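PDB 4IX8: tyrosine aminotransferase from Leishmania infantum, which probably transfers the amino group of L-tyrosine to 2-oxoglutarate, with pyridoxal 5'-phosphate as its cofactor. Local coordinates for residues A[117-120]-A[121-125]; A[284-287]-A[288-291]; A[304-307]-A[308-312]. One frame throughout, in Å; residues are numbered along the deposited sequence.

Contact 1 (A[117-120]-A[121-125]); sequences VVST and YWRRF
The amides of Y121 and W122 reach back to the carbonyls of V117 and V118, one turn before them, and these main-chain hydrogen bonds set the frame. Y121 N donates to V117 O at 2.8 Å and W122 N to V118 O at 3.0 Å, the i to i+4 spacing of an alpha helix. One residue later the pattern changes: R123 N makes only a weak bond to S119 O and a clearer one to T120 O at 3.3 Å. That second bond is poorly aimed, since the donor stands above the carbonyl plane, with a C=O...N angle of 109°.

This is the C-terminal part of helix 112-122, packed against strand 292-297 of the large mixed sheet in this aminotransferase fold. V118, Y121 and W122 face the strand; V118 and Y121 both rest on W293.

Among the polar side chains, R123 turns back along the helix. Its CG sits beside its own backbone N (chi1 -59°), and a further bend at chi2 brings NE to 4.0 Å from S119 OG, while NH2 goes on to bond L135 O. T120 OG1 folds back to Q116 O.

Within 121-125 two flat groups are also covered. Y121 CD1 lies over the guanidinium of R124, 3.6 Å above its plane and offset toward the rim. F125 points CD2, at its ring edge, at the face of W122, 3.5 Å above the indole plane. Both buried polar tips have partners: W122 NE1 bonds S264 OG, and Y121 OH reaches E254 OE2.

Contact 2 (A[284-287]-A[288-291]); sequences QVCP and GWRV
C286 lies across the W289 indole. The backbone sets CB over the five-membered ring, 3.6 Å from its centroid and 12° off its normal, a CH-pi contact. The first torsion of the cysteine (chi1 58°), with the sulfur between backbone N and carbonyl carbon, then swings SG over the six-membered ring, 4.1 Å from its centroid, as a sulfur-aromatic contact. On the tryptophan side, chi1 of -65° holds the indole beside its backbone N, where its face meets C286, and NE1 is bonded to N103 OD1 of the second subunit.

R290 behaves differently: its chain bends at chi2 and again at chi3, so that a side chain starting away from the preceding residues curls back. NH1 thereby donates to P287 O at 3.0 Å. The same oxygen takes R290 N at 3.2 Å, the two donors coming from opposite faces of the carbonyl plane. W289 N bonds C286 O at 3.2 Å. Water 2 bridges P287 O and V291 N.

In this protein a short 3-10 turn at the dimer interface carries the curled arginine, whose NH2 bonds I317 O of the second subunit and the phosphate oxygen OP1 of the pyridoxal phosphate-lysine at position 282. An arginine a few residues after the cofactor lysine, gripping the phosphate, is characteristic of the cofactor site of fold-type I aminotransferases.

Contact 3 (A[304-307]-A[308-312]); sequences GDWA and VGMER
A Met-aromatic contact between residues four apart, W306 and M310, marks the buried side of helix 304-313, an alpha helix on the periphery of the large-sheet domain. The helix follows strand 292-297 in the chain and packs against helix 145-157 and strands 140-143 and 274-279, with W306 meeting A156, L157 and L275, and M310 meeting A156, L275 and I141.

The main chain is regular. V308 N donates to G304 O at 2.9 Å in a nearly straight bond, and G309 N, M310 N and E311 N continue the series to D305 O, W306 O and A307 O. Every one of these bonds joins residues four apart, so W306 and M310 stand on neighbouring turns of the same helical face.

The side chains then settle the details. W306 holds its CG anti to the backbone N (chi1 -173°), and the rotation of the indole about the next bond lays the ring alongside M310. M310 runs out with CG anti to its carbonyl carbon and bends at the last torsion (chi3 -79°), which turns the terminal methyl over the indole. CE stands 4.1 Å from the centroid of the five-membered ring, only 6° off its normal, as a CH-pi contact. SD approaches more obliquely, 4.4 Å from that centroid.

On another side of the helix, V308 places CG2 3.4 Å from G304 O, while E311 lays its CG 3.3 Å from A307 O. D305 packs on I40 and R312 on Q47, both of the second subunit. The indole N-H of W306 is itself engaged by A153 O of helix 145-157, and M310 SD lies 4.0 Å from W306 NE1.

In the fold
The three contacts come in series along the chain, 117-125 first, then 284-291, then 304-312, and none touches another. The centres of contacts 1 and 2 lie about 19 Å apart, those of 1 and 3 about 21 Å, and those of 2 and 3 about 25 Å. Their common element is the eight-stranded mixed sheet: contact 1 packs on strand 292-297, contact 2 lies in the loop joining strand 274-279 to 292-297, and contact 3 follows that strand and covers 140-143 and 274-279. Contact 2 reaches the cofactor phosphate through R290, and with contact 3 it meets the second subunit, tying the sheet to both the active site and the dimer.

Contact 1 (A[117-120]-A[121-125])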
ATOM      1  N   VAL A 117     -18.038 -10.959  -4.120  1.00 41.66           N
ATOM      2  CA  VAL A 117     -18.968 -10.094  -3.390  1.00 43.25           C
ATOM      3  C   VAL A 117     -18.977  -8.672  -3.963  1.00 39.87           C
ATOM      4  O   VAL A 117     -20.033  -8.079  -4.133  1.00 39.76           O
ATOM      5  CB  VAL A 117     -18.598 -10.093  -1.873  1.00 46.46           C
ATOM      6  CG1 VAL A 117     -19.146  -8.916  -1.165  1.00 42.64           C
ATOM      7  CG2 VAL A 117     -19.079 -11.384  -1.200  1.00 42.25           C
ATOM      8  N   VAL A 118     -17.800  -8.133  -4.256  1.00 36.48           N
ATOM      9  CA  VAL A 118     -17.701  -6.791  -4.811  1.00 35.01           C
ATOM     10  C   VAL A 118     -18.408  -6.720  -6.143  1.00 35.13           C
ATOM     11  O   VAL A 118     -19.092  -5.755  -6.468  1.00 37.13           O
ATOM     12  CB  VAL A 118     -16.251  -6.413  -4.998  1.00 33.45           C
ATOM     13  CG1 VAL A 118     -16.115  -5.249  -5.942  1.00 41.34           C
ATOM     14  CG2 VAL A 118     -15.613  -6.117  -3.666  1.00 36.38           C
ATOM     15  N   SER A 119     -18.226  -7.771  -6.929  1.00 46.73           N
ATOM     16  CA  SER A 119     -18.858  -7.882  -8.228  1.00 41.54           C
ATOM     17  C   SER A 119     -20.376  -7.835  -8.069  1.00 43.26           C
ATOM     18  O   SER A 119     -21.071  -7.151  -8.821  1.00 41.53           O
ATOM     19  CB  SER A 119     -18.457  -9.184  -8.911  1.00 50.80           C
ATOM     20  OG  SER A 119     -19.149  -9.309 -10.135  1.00 61.42           O
ATOM     21  N   THR A 120     -20.880  -8.565  -7.079  1.00 43.85           N
ATOM     22  CA  THR A 120     -22.319  -8.615  -6.809  1.00 44.12           C
ATOM     23  C   THR A 120     -22.822  -7.260  -6.343  1.00 41.92           C
ATOM     24  O   THR A 120     -23.901  -6.815  -6.740  1.00 40.74           O
ATOM     25  CB  THR A 120     -22.652  -9.638  -5.737  1.00 46.95           C
ATOM     26  OG1 THR A 120     -22.221 -10.934  -6.172  1.00 50.11           O
ATOM     27  CG2 THR A 120     -24.149  -9.642  -5.437  1.00 47.70           C
ATOM     28  N   TYR A 121     -22.027  -6.609  -5.496  1.00 42.43           N
ATOM     29  CA  TYR A 121     -22.374  -5.284  -4.962  1.00 38.23           C
ATOM     30  C   TYR A 121     -22.499  -4.223  -6.042  1.00 37.24           C
ATOM     31  O   TYR A 121     -23.463  -3.478  -6.053  1.00 37.80           O
ATOM     32  CB  TYR A 121     -21.326  -4.858  -3.925  1.00 39.71           C
ATOM     33  CG  TYR A 121     -21.326  -3.395  -3.520  1.00 36.29           C
ATOM     34  CD1 TYR A 121     -22.188  -2.898  -2.540  1.00 41.53           C
ATOM     35  CD2 TYR A 121     -20.388  -2.533  -4.040  1.00 34.91           C
ATOM     36  CE1 TYR A 121     -22.145  -1.525  -2.155  1.00 36.55           C
ATOM     37  CE2 TYR A 121     -20.329  -1.211  -3.665  1.00 33.97           C
ATOM     38  CZ  TYR A 121     -21.201  -0.701  -2.748  1.00 37.32           C
ATOM     39  OH  TYR A 121     -21.081   0.630  -2.434  1.00 40.87           O
ATOM     40  N   TRP A 122     -21.574  -4.208  -6.994  1.00 37.84           N
ATOM     41  CA  TRP A 122     -21.550  -3.141  -7.994  1.00 37.74           C
ATOM     42  C   TRP A 122     -22.693  -3.303  -8.988  1.00 37.47           C
ATOM     43  O   TRP A 122     -23.048  -2.355  -9.687  1.00 41.29           O
ATOM     44  CB  TRP A 122     -20.213  -3.086  -8.753  1.00 33.50           C
ATOM     45  CG  TRP A 122     -19.930  -1.654  -9.100  1.00 36.92           C
ATOM     46  CD1 TRP A 122     -20.281  -0.995 -10.247  1.00 36.15           C
ATOM     47  CD2 TRP A 122     -19.303  -0.673  -8.253  1.00 32.80           C
ATOM     48  NE1 TRP A 122     -19.889   0.327 -10.173  1.00 39.29           N
ATOM     49  CE2 TRP A 122     -19.312   0.549  -8.949  1.00 33.63           C
ATOM     50  CE3 TRP A 122     -18.738  -0.717  -6.977  1.00 35.02           C
ATOM     51  CZ2 TRP A 122     -18.769   1.703  -8.418  1.00 32.52           C
ATOM     52  CZ3 TRP A 122     -18.208   0.440  -6.448  1.00 35.94           C
ATOM     53  CH2 TRP A 122     -18.225   1.626  -7.163  1.00 31.52           C
ATOM     54  N   ARG A 123     -23.310  -4.482  -8.989  1.00 44.28           N
ATOM     55  CA  ARG A 123     -24.433  -4.768  -9.871  1.00 46.24           C
ATOM     56  C   ARG A 123     -25.627  -3.891  -9.590  1.00 47.87           C
ATOM     57  O   ARG A 123     -26.427  -3.645 -10.480  1.00 52.10           O
ATOM     58  CB  ARG A 123     -24.835  -6.234  -9.755  1.00 54.00           C
ATOM     59  CG  ARG A 123     -23.681  -7.146 -10.110  1.00 62.62           C
ATOM     60  CD  ARG A 123     -24.099  -8.364 -10.875  1.00 66.26           C
ATOM     61  NE  ARG A 123     -22.958  -9.058 -11.473  1.00 56.55           N
ATOM     62  CZ  ARG A 123     -23.077 -10.220 -12.105  1.00 71.27           C
ATOM     63  NH1 ARG A 123     -24.284 -10.812 -12.204  1.00 65.48           N
ATOM     64  NH2 ARG A 123     -22.001 -10.791 -12.643  1.00 78.28           N
ATOM     65  N   ARG A 124     -25.729  -3.397  -8.361  1.00 46.71           N
ATOM     66  CA  ARG A 124     -26.863  -2.573  -7.975  1.00 46.34           C
ATOM     67  C   ARG A 124     -26.811  -1.221  -8.662  1.00 48.47           C
ATOM     68  O   ARG A 124     -27.800  -0.503  -8.694  1.00 59.31           O
ATOM     69  CB  ARG A 124     -26.891  -2.395  -6.457  1.00 41.13           C
ATOM     70  CG  ARG A 124     -25.772  -1.461  -5.905  1.00 63.25           C
ATOM     71  CD  ARG A 124     -25.545  -1.598  -4.379  1.00 58.38           C
ATOM     72  NE  ARG A 124     -25.744  -2.982  -3.918  1.00 59.55           N
ATOM     73  CZ  ARG A 124     -25.850  -3.365  -2.646  1.00 56.36           C
ATOM     74  NH1 ARG A 124     -25.824  -2.479  -1.659  1.00 53.29           N
ATOM     75  NH2 ARG A 124     -26.040  -4.642  -2.362  1.00 59.74           N
ATOM     76  N   PHE A 125     -25.651  -0.867  -9.190  1.00 43.29           N
ATOM     77  CA  PHE A 125     -25.483   0.394  -9.897  1.00 42.18           C
ATOM     78  C   PHE A 125     -25.813   0.266 -11.380  1.00 44.21           C
ATOM     79  O   PHE A 125     -25.735   1.254 -12.130  1.00 45.68           O
ATOM     80  CB  PHE A 125     -24.065   0.903  -9.730  1.00 37.31           C
ATOM     81  CG  PHE A 125     -23.727   1.271  -8.310  1.00 44.96           C
ATOM     82  CD1 PHE A 125     -24.541   2.143  -7.595  1.00 41.94           C
ATOM     83  CD2 PHE A 125     -22.585   0.754  -7.691  1.00 39.76           C
ATOM     84  CE1 PHE A 125     -24.241   2.487  -6.274  1.00 43.98           C
ATOM     85  CE2 PHE A 125     -22.281   1.096  -6.349  1.00 40.74           C
ATOM     86  CZ  PHE A 125     -23.104   1.961  -5.648  1.00 45.06           C
TER

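Contact 2 (A[284-287]-A[288-291])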
ATOM      1  N   GLN A 284     -18.062   3.804   4.594  1.00 36.60           N
ATOM      2  CA  GLN A 284     -18.067   3.014   5.843  1.00 36.30           C
ATOM      3  C   GLN A 284     -17.014   3.540   6.821  1.00 36.29           C
ATOM      4  O   GLN A 284     -16.741   2.909   7.825  1.00 37.15           O
ATOM      5  CB  GLN A 284     -17.815   1.533   5.576  1.00 36.32           C
ATOM      6  CG  GLN A 284     -18.949   0.841   4.858  1.00 38.30           C
ATOM      7  CD  GLN A 284     -18.799  -0.674   4.775  1.00 37.30           C
ATOM      8  OE1 GLN A 284     -17.863  -1.280   5.310  1.00 43.73           O
ATOM      9  NE2 GLN A 284     -19.722  -1.292   4.073  1.00 48.70           N
ATOM     10  N   VAL A 285     -16.456   4.717   6.516  1.00 35.48           N
ATOM     11  CA  VAL A 285     -15.715   5.489   7.495  1.00 35.83           C
ATOM     12  C   VAL A 285     -14.552   4.678   8.053  1.00 35.79           C
ATOM     13  O   VAL A 285     -14.432   4.528   9.261  1.00 36.93           O
ATOM     14  CB  VAL A 285     -16.656   5.940   8.667  1.00 39.77           C
ATOM     15  CG1 VAL A 285     -16.054   7.112   9.452  1.00 37.87           C
ATOM     16  CG2 VAL A 285     -18.053   6.340   8.139  1.00 43.39           C
ATOM     17  N   CYS A 286     -13.720   4.107   7.171  1.00 34.62           N
ATOM     18  CA  CYS A 286     -12.597   3.290   7.619  1.00 34.66           C
ATOM     19  C   CYS A 286     -11.457   3.324   6.606  1.00 34.90           C
ATOM     20  O   CYS A 286     -10.950   2.279   6.200  1.00 32.91           O
ATOM     21  CB  CYS A 286     -13.060   1.850   7.880  1.00 36.76           C
ATOM     22  SG  CYS A 286     -13.791   1.066   6.427  1.00 38.86           S
ATOM     23  N   PRO A 287     -10.994   4.534   6.249  1.00 32.59           N
ATOM     24  CA  PRO A 287      -9.929   4.649   5.257  1.00 33.79           C
ATOM     25  C   PRO A 287      -8.644   3.969   5.683  1.00 37.77           C
ATOM     26  O   PRO A 287      -7.913   3.453   4.819  1.00 34.01           O
ATOM     27  CB  PRO A 287      -9.730   6.162   5.122  1.00 36.55           C
ATOM     28  CG  PRO A 287     -10.273   6.740   6.433  1.00 32.46           C
ATOM     29  CD  PRO A 287     -11.422   5.846   6.765  1.00 35.50           C
ATOM     30  N   GLY A 288      -8.397   3.931   6.989  1.00 36.21           N
ATOM     31  CA  GLY A 288      -7.151   3.400   7.509  1.00 37.83           C
ATOM     32  C   GLY A 288      -6.982   1.894   7.361  1.00 39.57           C
ATOM     33  O   GLY A 288      -5.869   1.375   7.495  1.00 33.49           O
ATOM     34  N   TRP A 289      -8.066   1.197   7.051  1.00 33.13           N
ATOM     35  CA  TRP A 289      -8.009  -0.243   6.928  1.00 33.46           C
ATOM     36  C   TRP A 289      -7.275  -0.643   5.640  1.00 33.59           C
ATOM     37  O   TRP A 289      -6.845  -1.772   5.502  1.00 32.55           O
ATOM     38  CB  TRP A 289      -9.399  -0.851   6.961  1.00 36.42           C
ATOM     39  CG  TRP A 289     -10.142  -0.687   8.248  1.00 35.49           C
ATOM     40  CD1 TRP A 289      -9.785   0.073   9.308  1.00 36.20           C
ATOM     41  CD2 TRP A 289     -11.409  -1.259   8.576  1.00 36.51           C
ATOM     42  NE1 TRP A 289     -10.732  -0.010  10.291  1.00 37.51           N
ATOM     43  CE2 TRP A 289     -11.749  -0.815   9.858  1.00 37.75           C
ATOM     44  CE3 TRP A 289     -12.284  -2.112   7.907  1.00 41.68           C
ATOM     45  CZ2 TRP A 289     -12.917  -1.207  10.505  1.00 40.40           C
ATOM     46  CZ3 TRP A 289     -13.454  -2.485   8.541  1.00 43.58           C
ATOM     47  CH2 TRP A 289     -13.756  -2.038   9.830  1.00 43.18           C
ATOM     48  N   ARG A 290      -7.136   0.301   4.715  1.00 32.34           N
ATOM     49  CA  ARG A 290      -6.392   0.129   3.484  1.00 30.02           C
ATOM     50  C   ARG A 290      -6.948  -1.001   2.636  1.00 39.55           C
ATOM     51  O   ARG A 290      -6.234  -1.945   2.294  1.00 33.15           O
ATOM     52  CB  ARG A 290      -4.911  -0.133   3.759  1.00 30.15           C
ATOM     53  CG  ARG A 290      -4.219   0.935   4.595  1.00 30.98           C
ATOM     54  CD  ARG A 290      -4.600   2.349   4.158  1.00 29.80           C
ATOM     55  NE  ARG A 290      -4.367   2.607   2.751  1.00 28.58           N
ATOM     56  CZ  ARG A 290      -5.060   3.476   2.011  1.00 30.35           C
ATOM     57  NH1 ARG A 290      -6.088   4.147   2.516  1.00 28.34           N
ATOM     58  NH2 ARG A 290      -4.736   3.659   0.741  1.00 28.10           N
ATOM     59  N   VAL A 291      -8.218  -0.881   2.281  1.00 33.26           N
ATOM     60  CA  VAL A 291      -8.846  -1.790   1.343  1.00 29.78           C
ATOM     61  C   VAL A 291      -9.646  -0.982   0.323  1.00 29.01           C
ATOM     62  O   VAL A 291     -10.371  -0.073   0.688  1.00 29.15           O
ATOM     63  CB  VAL A 291      -9.800  -2.786   2.059  1.00 34.85           C
ATOM     64  CG1 VAL A 291     -10.428  -3.742   1.048  1.00 33.54           C
ATOM     65  CG2 VAL A 291      -9.050  -3.561   3.170  1.00 39.80           C
TER
HETATM   66  O   HOH W   1     -11.133   0.957   3.741  1.00 37.47           O
HETATM   67  O   HOH W   2      -9.021   2.125   2.528  1.00 30.41           O

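Contact 3 (A[304-307]-A[308-312])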
ATOM      1  N   GLY A 304      -7.508  -7.004 -22.189  1.00 33.28           N
ATOM      2  CA  GLY A 304      -7.076  -8.157 -21.411  1.00 28.81           C
ATOM      3  C   GLY A 304      -5.645  -8.016 -20.933  1.00 28.00           C
ATOM      4  O   GLY A 304      -5.319  -8.426 -19.826  1.00 35.78           O
ATOM      5  N   ASP A 305      -4.771  -7.469 -21.767  1.00 27.47           N
ATOM      6  CA  ASP A 305      -3.400  -7.291 -21.354  1.00 26.84           C
ATOM      7  C   ASP A 305      -3.295  -6.285 -20.208  1.00 27.59           C
ATOM      8  O   ASP A 305      -2.446  -6.432 -19.340  1.00 28.80           O
ATOM      9  CB  ASP A 305      -2.543  -6.806 -22.511  1.00 28.19           C
ATOM     10  CG  ASP A 305      -2.493  -7.774 -23.648  1.00 55.74           C
ATOM     11  OD1 ASP A 305      -2.584  -8.998 -23.364  1.00 63.15           O
ATOM     12  OD2 ASP A 305      -2.380  -7.300 -24.828  1.00 63.91           O
ATOM     13  N   TRP A 306      -4.158  -5.270 -20.176  1.00 29.27           N
ATOM     14  CA  TRP A 306      -4.130  -4.302 -19.080  1.00 24.40           C
ATOM     15  C   TRP A 306      -4.437  -5.046 -17.783  1.00 27.84           C
ATOM     16  O   TRP A 306      -3.716  -4.964 -16.778  1.00 35.22           O
ATOM     17  CB  TRP A 306      -5.145  -3.189 -19.334  1.00 28.17           C
ATOM     18  CG  TRP A 306      -5.113  -2.014 -18.364  1.00 31.67           C
ATOM     19  CD1 TRP A 306      -4.129  -1.688 -17.475  1.00 22.76           C
ATOM     20  CD2 TRP A 306      -6.125  -1.018 -18.217  1.00 32.24           C
ATOM     21  NE1 TRP A 306      -4.466  -0.543 -16.790  1.00 29.24           N
ATOM     22  CE2 TRP A 306      -5.689  -0.114 -17.231  1.00 27.59           C
ATOM     23  CE3 TRP A 306      -7.357  -0.794 -18.833  1.00 33.04           C
ATOM     24  CZ2 TRP A 306      -6.438   0.970 -16.853  1.00 25.31           C
ATOM     25  CZ3 TRP A 306      -8.100   0.293 -18.446  1.00 27.33           C
ATOM     26  CH2 TRP A 306      -7.636   1.162 -17.483  1.00 26.23           C
ATOM     27  N   ALA A 307      -5.457  -5.878 -17.839  1.00 26.56           N
ATOM     28  CA  ALA A 307      -5.872  -6.637 -16.683  1.00 26.73           C
ATOM     29  C   ALA A 307      -4.773  -7.570 -16.190  1.00 28.30           C
ATOM     30  O   ALA A 307      -4.423  -7.613 -15.006  1.00 29.05           O
ATOM     31  CB  ALA A 307      -7.103  -7.438 -17.041  1.00 27.38           C
ATOM     32  N   VAL A 308      -4.218  -8.339 -17.108  1.00 27.22           N
ATOM     33  CA  VAL A 308      -3.106  -9.235 -16.764  1.00 27.74           C
ATOM     34  C   VAL A 308      -1.952  -8.427 -16.149  1.00 37.29           C
ATOM     35  O   VAL A 308      -1.386  -8.842 -15.139  1.00 31.93           O
ATOM     36  CB  VAL A 308      -2.630 -10.039 -18.025  1.00 39.97           C
ATOM     37  CG1 VAL A 308      -1.240 -10.700 -17.817  1.00 35.23           C
ATOM     38  CG2 VAL A 308      -3.695 -11.099 -18.389  1.00 29.85           C
ATOM     39  N   GLY A 309      -1.654  -7.248 -16.711  1.00 33.12           N
ATOM     40  CA  GLY A 309      -0.598  -6.401 -16.179  1.00 30.56           C
ATOM     41  C   GLY A 309      -0.839  -5.991 -14.723  1.00 31.92           C
ATOM     42  O   GLY A 309       0.046  -6.120 -13.866  1.00 30.99           O
ATOM     43  N   MET A 310      -2.053  -5.541 -14.430  1.00 26.19           N
ATOM     44  CA  MET A 310      -2.400  -5.119 -13.049  1.00 31.35           C
ATOM     45  C   MET A 310      -2.245  -6.286 -12.078  1.00 27.21           C
ATOM     46  O   MET A 310      -1.621  -6.166 -11.012  1.00 30.56           O
ATOM     47  CB  MET A 310      -3.817  -4.568 -13.017  1.00 24.35           C
ATOM     48  CG  MET A 310      -3.907  -3.284 -13.741  1.00 23.53           C
ATOM     49  SD  MET A 310      -5.454  -2.384 -13.408  1.00 31.00           S
ATOM     50  CE  MET A 310      -6.651  -3.241 -14.471  1.00 33.58           C
ATOM     51  N   GLU A 311      -2.718  -7.443 -12.512  1.00 27.67           N
ATOM     52  CA  GLU A 311      -2.591  -8.647 -11.727  1.00 33.28           C
ATOM     53  C   GLU A 311      -1.164  -8.969 -11.417  1.00 35.72           C
ATOM     54  O   GLU A 311      -0.812  -9.298 -10.283  1.00 38.37           O
ATOM     55  CB  GLU A 311      -3.206  -9.820 -12.445  1.00 31.61           C
ATOM     56  CG  GLU A 311      -4.688  -9.757 -12.527  1.00 45.95           C
ATOM     57  CD  GLU A 311      -5.284 -11.034 -13.095  1.00 60.67           C
ATOM     58  OE1 GLU A 311      -4.833 -12.122 -12.646  1.00 68.99           O
ATOM     59  OE2 GLU A 311      -6.199 -10.954 -13.956  1.00 62.70           O
ATOM     60  N   ARG A 312      -0.340  -8.923 -12.438  1.00 27.34           N
ATOM     61  CA  ARG A 312       1.055  -9.223 -12.222  1.00 33.84           C
ATOM     62  C   ARG A 312       1.653  -8.297 -11.196  1.00 33.63           C
ATOM     63  O   ARG A 312       2.435  -8.739 -10.342  1.00 29.70           O
ATOM     64  CB  ARG A 312       1.862  -9.108 -13.517  1.00 31.14           C
ATOM     65  CG  ARG A 312       1.562 -10.184 -14.479  1.00 33.68           C
ATOM     66  CD  ARG A 312       2.533 -10.127 -15.652  1.00 35.14           C
ATOM     67  NE  ARG A 312       2.201 -11.202 -16.585  1.00 52.88           N
ATOM     68  CZ  ARG A 312       2.881 -11.504 -17.674  1.00 55.93           C
ATOM     69  NH1 ARG A 312       3.947 -10.794 -18.015  1.00 65.09           N
ATOM     70  NH2 ARG A 312       2.474 -12.508 -18.427  1.00 55.82           N
TER